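Local coordinates for protein separin (Saccharomyces cerevisiae, PDB 5U1T) that cleaves the cohesin subunit MCD1/SCC1 as a caspase-like cysteine protease, triggering chromosome segregation at the onset of anaphase, at residues A1062-F1070 with S1149-H1160; L960-V968 with F1282-I1290. All coordinates share one frame; numbering follows the deposited sequence.

Contact 1. Residues A1062-F1070 with S1149-H1160; sequences AESSLITNF and SKLEPRRKRRTH
Helix 1062-1072 lies across one face of a beta hairpin, strands 1146-1152 and 1157-1163, and F1070 and R1158 carry most of the meeting. The phenylalanine ring lies over both strands on the helix side of the hairpin. The methylene CG of R1158 stands over one ring face in a CH-pi contact, 3.9 Å from the F1070 centroid, while T1159 O lies at the edge in the ring plane. F1070 CZ also reaches S1149 CB at 3.5 Å. A flat, uncharged ring suits this place, since it can meet aliphatic stems and backbone carbonyls together. Beyond CG the arginine runs across the helix, bending at chi3, to reach I1067 and E1063. I1067 CG1 then packs over a face of the guanidinium, 3.5 Å from R1158 CZ, and E1063 OE2 meets its edge in plane, making a salt bridge of 3.2 Å to R1158 NH2. With chi1 at -160°, E1063 sends CG away from its own backbone N, and the chain then bends to bring the carboxylate to the arginine. Arginine fits a partly exposed strand position because its stem is greasy and its end charged. L1066 CD2 adds a contact of 3.6 Å to R1158 O. The hairpin is tied internally by S1149 OG and H1160 ND1, hydrogen-bonded at 2.9 Å, and by R1157, which grips E1152 side-on through NE and NH1. Its turn closes in a G1 beta bulge, K1156 and R1157 both facing E1152. Helix 1111-1127 borders the layer, Q1122 touching F1070 and R1158, and strand 1132-1139 continues the sheet beside S1149 and L1151.

Contact 2. Residues L960-V968 with F1282-I1290; sequences LGIPSSLPV and FIKVEDWVI
The indole of W1288 has V1289 CG2 over the centre of one face, 3.6 Å above the plane, and the carbonyl of P963 at its edge, with E1286 OE1 also near the ring plane. This edge contact flanks a single antiparallel beta bridge, S965 with V1285 as a non-hydrogen-bonded pair, which joins the loop after strand 960-962 to the residues leading into helix 1287-1294. W1288 NE1 gives a hydrogen bond of 2.6 Å to P963 O, approaching almost in line with the C=O at 173°. The tryptophan's chi1 of 67° sets CG between its backbone N and carbonyl carbon, and the ring swings back from the helix start toward P963. Tryptophan suits the place by combining a broad apolar ring with one N-H donor; a phenylalanine here would probably keep part of the packing but leave P963 O without this donor. G961 passes the far end of the ring with no side chain to press on it. Either side of the bridge, E1286 N donates to S964 O at 2.8 Å and L966 N to K1284 O at 3.0 Å. E1286 is the N-cap residue, and its bent side chain crosses the incoming chain: OE1 rests 3.6 Å from P963 CG, whose peptide bond from I962 is cis, and OE2 lies 3.6 Å from L966 CD2. Behind the bridge, S964 touches I1317 of helix 1303-1320. On S965, OG is a small polar group suited to a second, weak hydrogen bond to K1284 O, 3.4 Å away, and it also rests against I1283 CG2.

Contacts 1 and 2 have centres about 14 Å apart and share one mixed sheet, in which strands 960-962 and 1157-1163 are antiparallel neighbours. A probable hydrogen bond, I962 N to H1160 O at 3.2 Å, joins them there. P963 is common ground: its CD packs 3.8 Å from L1066 CD2, while T1159 CG2 lies 3.5 Å from W1288 NE1. E1291, on the helix begun in contact 2, forms salt bridges with R1155 and R1157 of the hairpin in contact 1. Along the chain contact 1 is nested within the loop closed by contact 2. Both lie away from C1497, the active-site cysteine inferred by similarity.

Contact 1. Residues A1062-F1070 with S1149-H1160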
ATOM      1  N   ALA A1062      -9.704  53.259  10.074  1.00 97.45           N
ATOM      2  CA  ALA A1062      -9.520  53.451   8.644  1.00 93.25           C
ATOM      3  C   ALA A1062      -8.108  53.092   8.177  1.00 87.09           C
ATOM      4  O   ALA A1062      -7.944  52.234   7.303  1.00 88.77           O
ATOM      5  CB  ALA A1062      -9.854  54.901   8.272  1.00 90.99           C
ATOM      6  N   GLU A1063      -7.095  53.740   8.757  1.00 83.74           N
ATOM      7  CA  GLU A1063      -5.723  53.590   8.270  1.00 82.06           C
ATOM      8  C   GLU A1063      -5.145  52.226   8.608  1.00 82.49           C
ATOM      9  O   GLU A1063      -4.473  51.600   7.784  1.00 80.48           O
ATOM     10  CB  GLU A1063      -4.806  54.676   8.833  1.00 75.07           C
ATOM     11  CG  GLU A1063      -3.542  54.832   7.991  1.00 83.16           C
ATOM     12  CD  GLU A1063      -2.316  55.265   8.788  1.00 90.11           C
ATOM     13  OE1 GLU A1063      -2.479  55.707   9.953  1.00 89.56           O
ATOM     14  OE2 GLU A1063      -1.182  55.162   8.243  1.00 89.77           O
ATOM     15  N   SER A1064      -5.401  51.774   9.827  1.00 82.24           N
ATOM     16  CA  SER A1064      -4.932  50.472  10.256  1.00 81.06           C
ATOM     17  C   SER A1064      -5.423  49.352   9.318  1.00 80.09           C
ATOM     18  O   SER A1064      -4.700  48.397   9.054  1.00 73.22           O
ATOM     19  CB  SER A1064      -5.384  50.205  11.688  1.00 78.97           C
ATOM     20  OG  SER A1064      -6.767  49.916  11.715  1.00 89.19           O
ATOM     21  N   SER A1065      -6.645  49.479   8.806  1.00 79.98           N
ATOM     22  CA  SER A1065      -7.199  48.463   7.907  1.00 75.82           C
ATOM     23  C   SER A1065      -6.465  48.466   6.579  1.00 73.03           C
ATOM     24  O   SER A1065      -6.315  47.427   5.937  1.00 72.75           O
ATOM     25  CB  SER A1065      -8.692  48.694   7.674  1.00 72.10           C
ATOM     26  OG  SER A1065      -9.363  48.928   8.900  1.00 80.08           O
ATOM     27  N   LEU A1066      -6.016  49.646   6.168  1.00 68.27           N
ATOM     28  CA  LEU A1066      -5.252  49.769   4.941  1.00 70.15           C
ATOM     29  C   LEU A1066      -3.855  49.164   5.144  1.00 70.39           C
ATOM     30  O   LEU A1066      -3.303  48.512   4.250  1.00 67.41           O
ATOM     31  CB  LEU A1066      -5.163  51.237   4.498  1.00 69.85           C
ATOM     32  CG  LEU A1066      -4.664  51.397   3.059  1.00 63.71           C
ATOM     33  CD1 LEU A1066      -5.495  50.544   2.130  1.00 62.32           C
ATOM     34  CD2 LEU A1066      -4.687  52.841   2.604  1.00 63.07           C
ATOM     35  N   ILE A1067      -3.300  49.357   6.335  1.00 70.69           N
ATOM     36  CA  ILE A1067      -1.998  48.788   6.668  1.00 72.80           C
ATOM     37  C   ILE A1067      -2.014  47.248   6.699  1.00 67.85           C
ATOM     38  O   ILE A1067      -1.189  46.597   6.041  1.00 63.83           O
ATOM     39  CB  ILE A1067      -1.506  49.313   8.016  1.00 73.07           C
ATOM     40  CG1 ILE A1067      -1.196  50.803   7.898  1.00 75.97           C
ATOM     41  CG2 ILE A1067      -0.284  48.542   8.480  1.00 68.05           C
ATOM     42  CD1 ILE A1067      -0.765  51.427   9.184  1.00 75.51           C
ATOM     43  N   THR A1068      -2.950  46.667   7.448  1.00 64.33           N
ATOM     44  CA  THR A1068      -3.008  45.223   7.528  1.00 64.14           C
ATOM     45  C   THR A1068      -3.341  44.675   6.142  1.00 66.60           C
ATOM     46  O   THR A1068      -2.863  43.612   5.771  1.00 71.86           O
ATOM     47  CB  THR A1068      -4.027  44.700   8.588  1.00 66.33           C
ATOM     48  OG1 THR A1068      -5.318  44.536   8.003  1.00 66.23           O
ATOM     49  CG2 THR A1068      -4.120  45.612   9.805  1.00 65.46           C
ATOM     50  N   ASN A1069      -4.042  45.428   5.332  1.00 66.88           N
ATOM     51  CA  ASN A1069      -4.341  44.942   4.012  1.00 61.56           C
ATOM     52  C   ASN A1069      -3.158  44.989   3.089  1.00 65.37           C
ATOM     53  O   ASN A1069      -3.010  44.182   2.218  1.00 64.38           O
ATOM     54  CB  ASN A1069      -5.473  45.728   3.419  1.00 61.98           C
ATOM     55  CG  ASN A1069      -6.471  44.849   2.755  1.00 72.85           C
ATOM     56  OD1 ASN A1069      -6.293  44.470   1.623  1.00 74.06           O
ATOM     57  ND2 ASN A1069      -7.505  44.493   3.463  1.00 66.73           N
ATOM     58  N   PHE A1070      -2.314  45.969   3.273  1.00 66.49           N
ATOM     59  CA  PHE A1070      -1.094  46.072   2.479  1.00 63.62           C
ATOM     60  C   PHE A1070      -0.187  44.859   2.711  1.00 64.39           C
ATOM     61  O   PHE A1070       0.351  44.279   1.761  1.00 62.18           O
ATOM     62  CB  PHE A1070      -0.337  47.361   2.815  1.00 68.02           C
ATOM     63  CG  PHE A1070      -0.480  48.458   1.788  1.00 69.32           C
ATOM     64  CD1 PHE A1070      -1.729  48.940   1.419  1.00 66.92           C
ATOM     65  CD2 PHE A1070       0.645  49.049   1.226  1.00 75.41           C
ATOM     66  CE1 PHE A1070      -1.853  49.972   0.487  1.00 58.71           C
ATOM     67  CE2 PHE A1070       0.521  50.096   0.288  1.00 65.98           C
ATOM     68  CZ  PHE A1070      -0.727  50.540  -0.077  1.00 61.15           C
ATOM     69  N   SER A1149      -0.693  49.980  -5.887  1.00 60.63           N
ATOM     70  CA  SER A1149      -0.568  50.576  -4.562  1.00 58.32           C
ATOM     71  C   SER A1149       0.732  51.329  -4.522  1.00 55.25           C
ATOM     72  O   SER A1149       1.634  51.052  -5.307  1.00 56.52           O
ATOM     73  CB  SER A1149      -0.602  49.521  -3.460  1.00 60.44           C
ATOM     74  OG  SER A1149      -1.831  48.830  -3.481  1.00 62.49           O
ATOM     75  N   LYS A1150       0.834  52.282  -3.615  1.00 54.64           N
ATOM     76  CA  LYS A1150       2.028  53.103  -3.544  1.00 56.09           C
ATOM     77  C   LYS A1150       2.357  53.349  -2.098  1.00 55.59           C
ATOM     78  O   LYS A1150       1.477  53.494  -1.256  1.00 51.68           O
ATOM     79  CB  LYS A1150       1.858  54.436  -4.277  1.00 55.64           C
ATOM     80  CG  LYS A1150       3.163  55.186  -4.506  1.00 53.76           C
ATOM     81  CD  LYS A1150       2.941  56.698  -4.595  1.00 63.13           C
ATOM     82  CE  LYS A1150       1.989  57.080  -5.722  1.00 57.25           C
ATOM     83  NZ  LYS A1150       1.353  58.430  -5.572  1.00 61.63           N
ATOM     84  N   LEU A1151       3.648  53.390  -1.822  1.00 59.12           N
ATOM     85  CA  LEU A1151       4.144  53.553  -0.479  1.00 60.91           C
ATOM     86  C   LEU A1151       5.187  54.663  -0.487  1.00 67.88           C
ATOM     87  O   LEU A1151       6.271  54.493  -1.038  1.00 61.11           O
ATOM     88  CB  LEU A1151       4.722  52.238   0.002  1.00 65.87           C
ATOM     89  CG  LEU A1151       4.835  52.002   1.495  1.00 75.67           C
ATOM     90  CD1 LEU A1151       4.604  50.523   1.797  1.00 73.86           C
ATOM     91  CD2 LEU A1151       6.195  52.473   2.005  1.00 75.44           C
ATOM     92  N   GLU A1152       4.837  55.811   0.086  1.00 62.71           N
ATOM     93  CA  GLU A1152       5.740  56.956   0.125  1.00 66.05           C
ATOM     94  C   GLU A1152       6.335  57.107   1.521  1.00 65.81           C
ATOM     95  O   GLU A1152       5.757  57.781   2.367  1.00 62.08           O
ATOM     96  CB  GLU A1152       5.012  58.244  -0.289  1.00 61.61           C
ATOM     97  CG  GLU A1152       4.548  58.280  -1.741  1.00 57.99           C
ATOM     98  CD  GLU A1152       3.341  59.201  -1.959  1.00 63.63           C
ATOM     99  OE1 GLU A1152       2.230  58.878  -1.483  1.00 58.40           O
ATOM    100  OE2 GLU A1152       3.500  60.256  -2.615  1.00 65.22           O
ATOM    101  N   PRO A1153       7.500  56.487   1.764  1.00 68.36           N
ATOM    102  CA  PRO A1153       8.099  56.518   3.103  1.00 70.46           C
ATOM    103  C   PRO A1153       8.317  57.937   3.618  1.00 71.70           C
ATOM    104  O   PRO A1153       8.078  58.192   4.794  1.00 68.62           O
ATOM    105  CB  PRO A1153       9.445  55.810   2.913  1.00 71.45           C
ATOM    106  CG  PRO A1153       9.347  55.099   1.607  1.00 71.75           C
ATOM    107  CD  PRO A1153       8.407  55.897   0.769  1.00 66.14           C
ATOM    108  N   ARG A1154       8.759  58.847   2.758  1.00 71.16           N
ATOM    109  CA  ARG A1154       9.087  60.198   3.213  1.00 73.72           C
ATOM    110  C   ARG A1154       7.807  60.977   3.552  1.00 75.40           C
ATOM    111  O   ARG A1154       7.781  61.743   4.509  1.00 77.59           O
ATOM    112  CB  ARG A1154       9.926  60.929   2.155  1.00 74.51           C
ATOM    113  CG  ARG A1154      10.151  62.403   2.412  1.00 78.03           C
ATOM    114  CD  ARG A1154      11.283  62.659   3.405  1.00 79.04           C
ATOM    115  NE  ARG A1154      12.482  61.902   3.048  1.00 77.96           N
ATOM    116  CZ  ARG A1154      13.579  62.424   2.509  1.00 78.47           C
ATOM    117  NH1 ARG A1154      14.606  61.633   2.219  1.00 79.36           N
ATOM    118  NH2 ARG A1154      13.661  63.725   2.268  1.00 83.62           N
ATOM    119  N   ARG A1155       6.746  60.740   2.785  1.00 72.43           N
ATOM    120  CA  ARG A1155       5.461  61.405   2.977  1.00 63.17           C
ATOM    121  C   ARG A1155       4.586  60.663   3.990  1.00 67.07           C
ATOM    122  O   ARG A1155       3.522  61.147   4.375  1.00 69.88           O
ATOM    123  CB  ARG A1155       4.736  61.527   1.633  1.00 64.63           C
ATOM    124  CG  ARG A1155       3.519  62.472   1.607  1.00 76.08           C
ATOM    125  CD  ARG A1155       3.853  63.909   2.073  1.00 85.32           C
ATOM    126  NE  ARG A1155       3.072  64.950   1.384  1.00 85.13           N
ATOM    127  CZ  ARG A1155       1.761  65.159   1.556  1.00 90.58           C
ATOM    128  NH1 ARG A1155       1.065  64.376   2.395  1.00 84.64           N
ATOM    129  NH2 ARG A1155       1.132  66.138   0.874  1.00 88.46           N
ATOM    130  N   LYS A1156       5.049  59.489   4.418  1.00 71.55           N
ATOM    131  CA  LYS A1156       4.303  58.599   5.317  1.00 71.96           C
ATOM    132  C   LYS A1156       2.885  58.302   4.806  1.00 69.92           C
ATOM    133  O   LYS A1156       1.919  58.280   5.572  1.00 68.02           O
ATOM    134  CB  LYS A1156       4.235  59.190   6.723  1.00 70.02           C
ATOM    135  CG  LYS A1156       5.584  59.581   7.294  1.00 74.61           C
ATOM    136  CD  LYS A1156       6.521  58.387   7.496  1.00 75.86           C
ATOM    137  CE  LYS A1156       7.919  58.885   7.878  1.00 76.63           C
ATOM    138  NZ  LYS A1156       8.937  57.813   7.929  1.00 74.19           N
ATOM    139  N   ARG A1157       2.778  58.039   3.511  1.00 68.44           N
ATOM    140  CA  ARG A1157       1.489  57.967   2.853  1.00 67.97           C
ATOM    141  C   ARG A1157       1.312  56.629   2.140  1.00 65.91           C
ATOM    142  O   ARG A1157       2.252  56.091   1.547  1.00 55.27           O
ATOM    143  CB  ARG A1157       1.347  59.139   1.869  1.00 60.83           C
ATOM    144  CG  ARG A1157      -0.050  59.336   1.350  1.00 64.04           C
ATOM    145  CD  ARG A1157      -0.251  60.750   0.895  1.00 66.80           C
ATOM    146  NE  ARG A1157       0.613  61.037  -0.236  1.00 65.76           N
ATOM    147  CZ  ARG A1157       0.753  62.231  -0.798  1.00 67.22           C
ATOM    148  NH1 ARG A1157       1.574  62.364  -1.832  1.00 66.72           N
ATOM    149  NH2 ARG A1157       0.073  63.280  -0.343  1.00 64.77           N
ATOM    150  N   ARG A1158       0.103  56.099   2.221  1.00 63.96           N
ATOM    151  CA  ARG A1158      -0.253  54.837   1.625  1.00 61.64           C
ATOM    152  C   ARG A1158      -1.481  54.996   0.792  1.00 61.07           C
ATOM    153  O   ARG A1158      -2.514  55.340   1.301  1.00 60.25           O
ATOM    154  CB  ARG A1158      -0.626  53.881   2.725  1.00 63.53           C
ATOM    155  CG  ARG A1158       0.280  52.692   2.875  1.00 74.27           C
ATOM    156  CD  ARG A1158       0.003  52.021   4.199  1.00 77.19           C
ATOM    157  NE  ARG A1158       1.221  51.782   4.945  1.00 82.53           N
ATOM    158  CZ  ARG A1158       1.432  52.238   6.162  1.00 81.80           C
ATOM    159  NH1 ARG A1158       2.560  51.976   6.776  1.00 85.67           N
ATOM    160  NH2 ARG A1158       0.511  52.950   6.762  1.00 79.85           N
ATOM    161  N   THR A1159      -1.393  54.703  -0.486  1.00 59.33           N
ATOM    162  CA  THR A1159      -2.564  54.830  -1.345  1.00 58.65           C
ATOM    163  C   THR A1159      -2.634  53.662  -2.305  1.00 56.71           C
ATOM    164  O   THR A1159      -1.638  53.011  -2.580  1.00 57.51           O
ATOM    165  CB  THR A1159      -2.561  56.161  -2.131  1.00 54.30           C
ATOM    166  OG1 THR A1159      -1.457  56.187  -3.036  1.00 56.67           O
ATOM    167  CG2 THR A1159      -2.422  57.327  -1.182  1.00 60.50           C
ATOM    168  N   HIS A1160      -3.817  53.402  -2.827  1.00 55.81           N
ATOM    169  CA  HIS A1160      -4.039  52.200  -3.614  1.00 55.95           C
ATOM    170  C   HIS A1160      -5.159  52.497  -4.580  1.00 54.37           C
ATOM    171  O   HIS A1160      -6.030  53.265  -4.236  1.00 55.05           O
ATOM    172  CB  HIS A1160      -4.383  51.034  -2.683  1.00 58.22           C
ATOM    173  CG  HIS A1160      -5.166  49.935  -3.333  1.00 60.99           C
ATOM    174  ND1 HIS A1160      -4.594  49.000  -4.167  1.00 55.91           N
ATOM    175  CD2 HIS A1160      -6.480  49.614  -3.258  1.00 59.85           C
ATOM    176  CE1 HIS A1160      -5.521  48.155  -4.582  1.00 54.91           C
ATOM    177  NE2 HIS A1160      -6.674  48.504  -4.046  1.00 58.42           N
TER

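Contact 2. Residues L960-V968 with F1282-I1290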
ATOM      1  N   LEU A 960     -11.311  53.144  -8.779  1.00 57.19           N
ATOM      2  CA  LEU A 960     -11.621  53.318  -7.384  1.00 49.53           C
ATOM      3  C   LEU A 960     -10.355  53.487  -6.610  1.00 51.96           C
ATOM      4  O   LEU A 960      -9.327  52.978  -6.974  1.00 53.81           O
ATOM      5  CB  LEU A 960     -12.351  52.115  -6.851  1.00 46.52           C
ATOM      6  CG  LEU A 960     -13.806  51.960  -7.207  1.00 54.98           C
ATOM      7  CD1 LEU A 960     -14.288  50.679  -6.588  1.00 48.18           C
ATOM      8  CD2 LEU A 960     -14.581  53.118  -6.655  1.00 46.30           C
ATOM      9  N   GLY A 961     -10.430  54.172  -5.493  1.00 47.05           N
ATOM     10  CA  GLY A 961      -9.252  54.399  -4.703  1.00 39.88           C
ATOM     11  C   GLY A 961      -9.486  54.437  -3.222  1.00 47.04           C
ATOM     12  O   GLY A 961     -10.585  54.426  -2.762  1.00 45.30           O
ATOM     13  N   ILE A 962      -8.408  54.471  -2.477  1.00 45.77           N
ATOM     14  CA  ILE A 962      -8.466  54.442  -1.034  1.00 49.74           C
ATOM     15  C   ILE A 962      -7.161  54.984  -0.500  1.00 52.42           C
ATOM     16  O   ILE A 962      -6.138  54.739  -1.064  1.00 53.35           O
ATOM     17  CB  ILE A 962      -8.731  53.006  -0.555  1.00 53.03           C
ATOM     18  CG1 ILE A 962      -8.695  52.885   0.942  1.00 53.34           C
ATOM     19  CG2 ILE A 962      -7.746  52.045  -1.149  1.00 57.71           C
ATOM     20  CD1 ILE A 962      -9.705  51.901   1.448  1.00 57.98           C
ATOM     21  N   PRO A 963      -7.176  55.721   0.591  1.00 56.64           N
ATOM     22  CA  PRO A 963      -8.191  56.704   0.918  1.00 54.54           C
ATOM     23  C   PRO A 963      -8.360  57.763  -0.124  1.00 55.15           C
ATOM     24  O   PRO A 963      -7.423  58.310  -0.643  1.00 58.92           O
ATOM     25  CB  PRO A 963      -7.615  57.345   2.154  1.00 51.38           C
ATOM     26  CG  PRO A 963      -6.163  57.316   1.912  1.00 53.62           C
ATOM     27  CD  PRO A 963      -5.862  56.123   1.079  1.00 50.30           C
ATOM     28  N   SER A 964      -9.597  58.062  -0.410  1.00 50.32           N
ATOM     29  CA  SER A 964      -9.909  59.038  -1.403  1.00 57.88           C
ATOM     30  C   SER A 964     -10.645  60.210  -0.779  1.00 54.74           C
ATOM     31  O   SER A 964     -10.523  61.319  -1.227  1.00 57.18           O
ATOM     32  CB  SER A 964     -10.755  58.380  -2.472  1.00 58.59           C
ATOM     33  OG  SER A 964     -11.888  57.816  -1.865  1.00 58.54           O
ATOM     34  N   SER A 965     -11.388  59.941   0.274  1.00 51.21           N
ATOM     35  CA  SER A 965     -12.163  60.933   0.954  1.00 51.00           C
ATOM     36  C   SER A 965     -11.745  61.017   2.410  1.00 61.17           C
ATOM     37  O   SER A 965     -11.404  60.038   3.020  1.00 68.64           O
ATOM     38  CB  SER A 965     -13.639  60.610   0.805  1.00 49.43           C
ATOM     39  OG  SER A 965     -14.475  61.511   1.483  1.00 67.32           O
ATOM     40  N   LEU A 966     -11.790  62.215   2.955  1.00 67.07           N
ATOM     41  CA  LEU A 966     -11.590  62.435   4.369  1.00 70.20           C
ATOM     42  C   LEU A 966     -12.852  62.185   5.143  1.00 73.21           C
ATOM     43  O   LEU A 966     -13.908  62.641   4.774  1.00 74.26           O
ATOM     44  CB  LEU A 966     -11.153  63.868   4.606  1.00 72.78           C
ATOM     45  CG  LEU A 966      -9.680  64.162   4.404  1.00 69.45           C
ATOM     46  CD1 LEU A 966      -9.437  65.648   4.323  1.00 55.95           C
ATOM     47  CD2 LEU A 966      -8.922  63.581   5.570  1.00 72.32           C
ATOM     48  N   PRO A 967     -12.739  61.488   6.248  1.00 75.45           N
ATOM     49  CA  PRO A 967     -13.906  61.175   7.055  1.00 78.13           C
ATOM     50  C   PRO A 967     -14.322  62.319   7.940  1.00 85.94           C
ATOM     51  O   PRO A 967     -13.682  63.346   7.964  1.00 88.90           O
ATOM     52  CB  PRO A 967     -13.414  60.038   7.912  1.00 76.50           C
ATOM     53  CG  PRO A 967     -11.984  60.324   8.090  1.00 78.53           C
ATOM     54  CD  PRO A 967     -11.513  60.927   6.818  1.00 76.35           C
ATOM     55  N   VAL A 968     -15.417  62.140   8.654  1.00 93.80           N
ATOM     56  CA  VAL A 968     -15.915  63.169   9.554  1.00 97.34           C
ATOM     57  C   VAL A 968     -14.985  63.330  10.744  1.00102.33           C
ATOM     58  O   VAL A 968     -14.633  64.438  11.117  1.00 99.87           O
ATOM     59  CB  VAL A 968     -17.319  62.843  10.069  1.00 95.65           C
ATOM     60  CG1 VAL A 968     -18.079  64.120  10.327  1.00 86.77           C
ATOM     61  CG2 VAL A 968     -18.071  61.968   9.077  1.00 96.35           C
ATOM     62  N   PHE A1282     -19.603  69.739   2.730  1.00 48.95           N
ATOM     63  CA  PHE A1282     -19.102  69.173   1.480  1.00 53.28           C
ATOM     64  C   PHE A1282     -18.150  68.012   1.732  1.00 53.70           C
ATOM     65  O   PHE A1282     -17.373  68.041   2.685  1.00 53.67           O
ATOM     66  CB  PHE A1282     -18.387  70.215   0.627  1.00 54.39           C
ATOM     67  CG  PHE A1282     -19.281  71.296   0.089  1.00 55.06           C
ATOM     68  CD1 PHE A1282     -20.670  71.182   0.151  1.00 51.19           C
ATOM     69  CD2 PHE A1282     -18.728  72.434  -0.469  1.00 45.45           C
ATOM     70  CE1 PHE A1282     -21.481  72.207  -0.332  1.00 50.73           C
ATOM     71  CE2 PHE A1282     -19.531  73.453  -0.951  1.00 52.81           C
ATOM     72  CZ  PHE A1282     -20.901  73.341  -0.888  1.00 51.48           C
ATOM     73  N   ILE A1283     -18.197  67.008   0.862  1.00 53.30           N
ATOM     74  CA  ILE A1283     -17.214  65.923   0.911  1.00 54.24           C
ATOM     75  C   ILE A1283     -15.832  66.418   0.515  1.00 51.72           C
ATOM     76  O   ILE A1283     -15.647  66.911  -0.582  1.00 51.28           O
ATOM     77  CB  ILE A1283     -17.581  64.769  -0.021  1.00 51.38           C
ATOM     78  CG1 ILE A1283     -18.894  64.156   0.398  1.00 45.42           C
ATOM     79  CG2 ILE A1283     -16.509  63.717  -0.015  1.00 48.36           C
ATOM     80  CD1 ILE A1283     -19.459  63.286  -0.680  1.00 51.35           C
ATOM     81  N   LYS A1284     -14.854  66.267   1.397  1.00 54.52           N
ATOM     82  CA  LYS A1284     -13.506  66.704   1.080  1.00 53.73           C
ATOM     83  C   LYS A1284     -12.672  65.531   0.560  1.00 58.25           C
ATOM     84  O   LYS A1284     -12.709  64.435   1.111  1.00 62.02           O
ATOM     85  CB  LYS A1284     -12.860  67.364   2.307  1.00 60.95           C
ATOM     86  CG  LYS A1284     -13.608  68.652   2.807  1.00 66.21           C
ATOM     87  CD  LYS A1284     -13.152  69.982   2.123  1.00 65.25           C
ATOM     88  CE  LYS A1284     -13.915  71.216   2.683  1.00 69.68           C
ATOM     89  NZ  LYS A1284     -13.185  72.563   2.601  1.00 73.82           N
ATOM     90  N   VAL A1285     -11.957  65.772  -0.535  1.00 52.32           N
ATOM     91  CA  VAL A1285     -11.139  64.766  -1.205  1.00 52.98           C
ATOM     92  C   VAL A1285      -9.738  64.744  -0.613  1.00 52.50           C
ATOM     93  O   VAL A1285      -9.234  65.772  -0.216  1.00 62.72           O
ATOM     94  CB  VAL A1285     -11.064  65.057  -2.722  1.00 51.54           C
ATOM     95  CG1 VAL A1285     -10.008  64.252  -3.366  1.00 50.56           C
ATOM     96  CG2 VAL A1285     -12.388  64.774  -3.383  1.00 50.63           C
ATOM     97  N   GLU A1286      -9.118  63.578  -0.529  1.00 58.31           N
ATOM     98  CA  GLU A1286      -7.745  63.461  -0.021  1.00 55.88           C
ATOM     99  C   GLU A1286      -6.713  64.257  -0.835  1.00 58.52           C
ATOM    100  O   GLU A1286      -6.884  64.467  -2.035  1.00 58.41           O
ATOM    101  CB  GLU A1286      -7.346  61.987   0.019  1.00 56.71           C
ATOM    102  CG  GLU A1286      -7.746  61.281   1.290  1.00 63.50           C
ATOM    103  CD  GLU A1286      -6.594  61.195   2.278  1.00 63.96           C
ATOM    104  OE1 GLU A1286      -5.453  60.873   1.850  1.00 62.72           O
ATOM    105  OE2 GLU A1286      -6.828  61.446   3.483  1.00 70.27           O
ATOM    106  N   ASP A1287      -5.639  64.683  -0.183  1.00 56.90           N
ATOM    107  CA  ASP A1287      -4.652  65.534  -0.841  1.00 56.67           C
ATOM    108  C   ASP A1287      -4.014  64.880  -2.056  1.00 61.07           C
ATOM    109  O   ASP A1287      -3.768  65.558  -3.060  1.00 63.84           O
ATOM    110  CB  ASP A1287      -3.537  65.937   0.121  1.00 60.32           C
ATOM    111  CG  ASP A1287      -3.938  67.052   1.045  1.00 60.12           C
ATOM    112  OD1 ASP A1287      -5.047  67.594   0.881  1.00 65.24           O
ATOM    113  OD2 ASP A1287      -3.145  67.389   1.941  1.00 56.79           O
ATOM    114  N   TRP A1288      -3.740  63.579  -1.974  1.00 55.75           N
ATOM    115  CA  TRP A1288      -2.967  62.937  -3.026  1.00 55.25           C
ATOM    116  C   TRP A1288      -3.775  62.893  -4.305  1.00 53.69           C
ATOM    117  O   TRP A1288      -3.208  62.778  -5.384  1.00 56.36           O
ATOM    118  CB  TRP A1288      -2.522  61.530  -2.626  1.00 51.77           C
ATOM    119  CG  TRP A1288      -3.633  60.536  -2.489  1.00 52.54           C
ATOM    120  CD1 TRP A1288      -4.305  60.238  -1.349  1.00 54.06           C
ATOM    121  CD2 TRP A1288      -4.206  59.711  -3.524  1.00 50.60           C
ATOM    122  NE1 TRP A1288      -5.257  59.280  -1.597  1.00 52.67           N
ATOM    123  CE2 TRP A1288      -5.222  58.938  -2.922  1.00 51.86           C
ATOM    124  CE3 TRP A1288      -3.957  59.547  -4.892  1.00 51.23           C
ATOM    125  CZ2 TRP A1288      -5.990  58.007  -3.637  1.00 49.13           C
ATOM    126  CZ3 TRP A1288      -4.731  58.621  -5.608  1.00 54.29           C
ATOM    127  CH2 TRP A1288      -5.735  57.869  -4.975  1.00 53.08           C
ATOM    128  N   VAL A1289      -5.095  62.991  -4.187  1.00 50.83           N
ATOM    129  CA  VAL A1289      -5.966  63.040  -5.362  1.00 53.22           C
ATOM    130  C   VAL A1289      -5.877  64.413  -6.026  1.00 57.54           C
ATOM    131  O   VAL A1289      -5.784  64.524  -7.253  1.00 51.90           O
ATOM    132  CB  VAL A1289      -7.430  62.744  -4.996  1.00 48.90           C
ATOM    133  CG1 VAL A1289      -8.351  62.920  -6.206  1.00 46.43           C
ATOM    134  CG2 VAL A1289      -7.561  61.336  -4.396  1.00 55.35           C
ATOM    135  N   ILE A1290      -5.906  65.447  -5.186  1.00 56.65           N
ATOM    136  CA  ILE A1290      -5.713  66.815  -5.620  1.00 53.80           C
ATOM    137  C   ILE A1290      -4.344  66.954  -6.265  1.00 53.05           C
ATOM    138  O   ILE A1290      -4.229  67.570  -7.317  1.00 52.71           O
ATOM    139  CB  ILE A1290      -5.865  67.805  -4.440  1.00 59.57           C
ATOM    140  CG1 ILE A1290      -7.207  67.571  -3.738  1.00 57.73           C
ATOM    141  CG2 ILE A1290      -5.764  69.254  -4.905  1.00 54.04           C
ATOM    142  CD1 ILE A1290      -7.398  68.410  -2.481  1.00 54.68           C
TER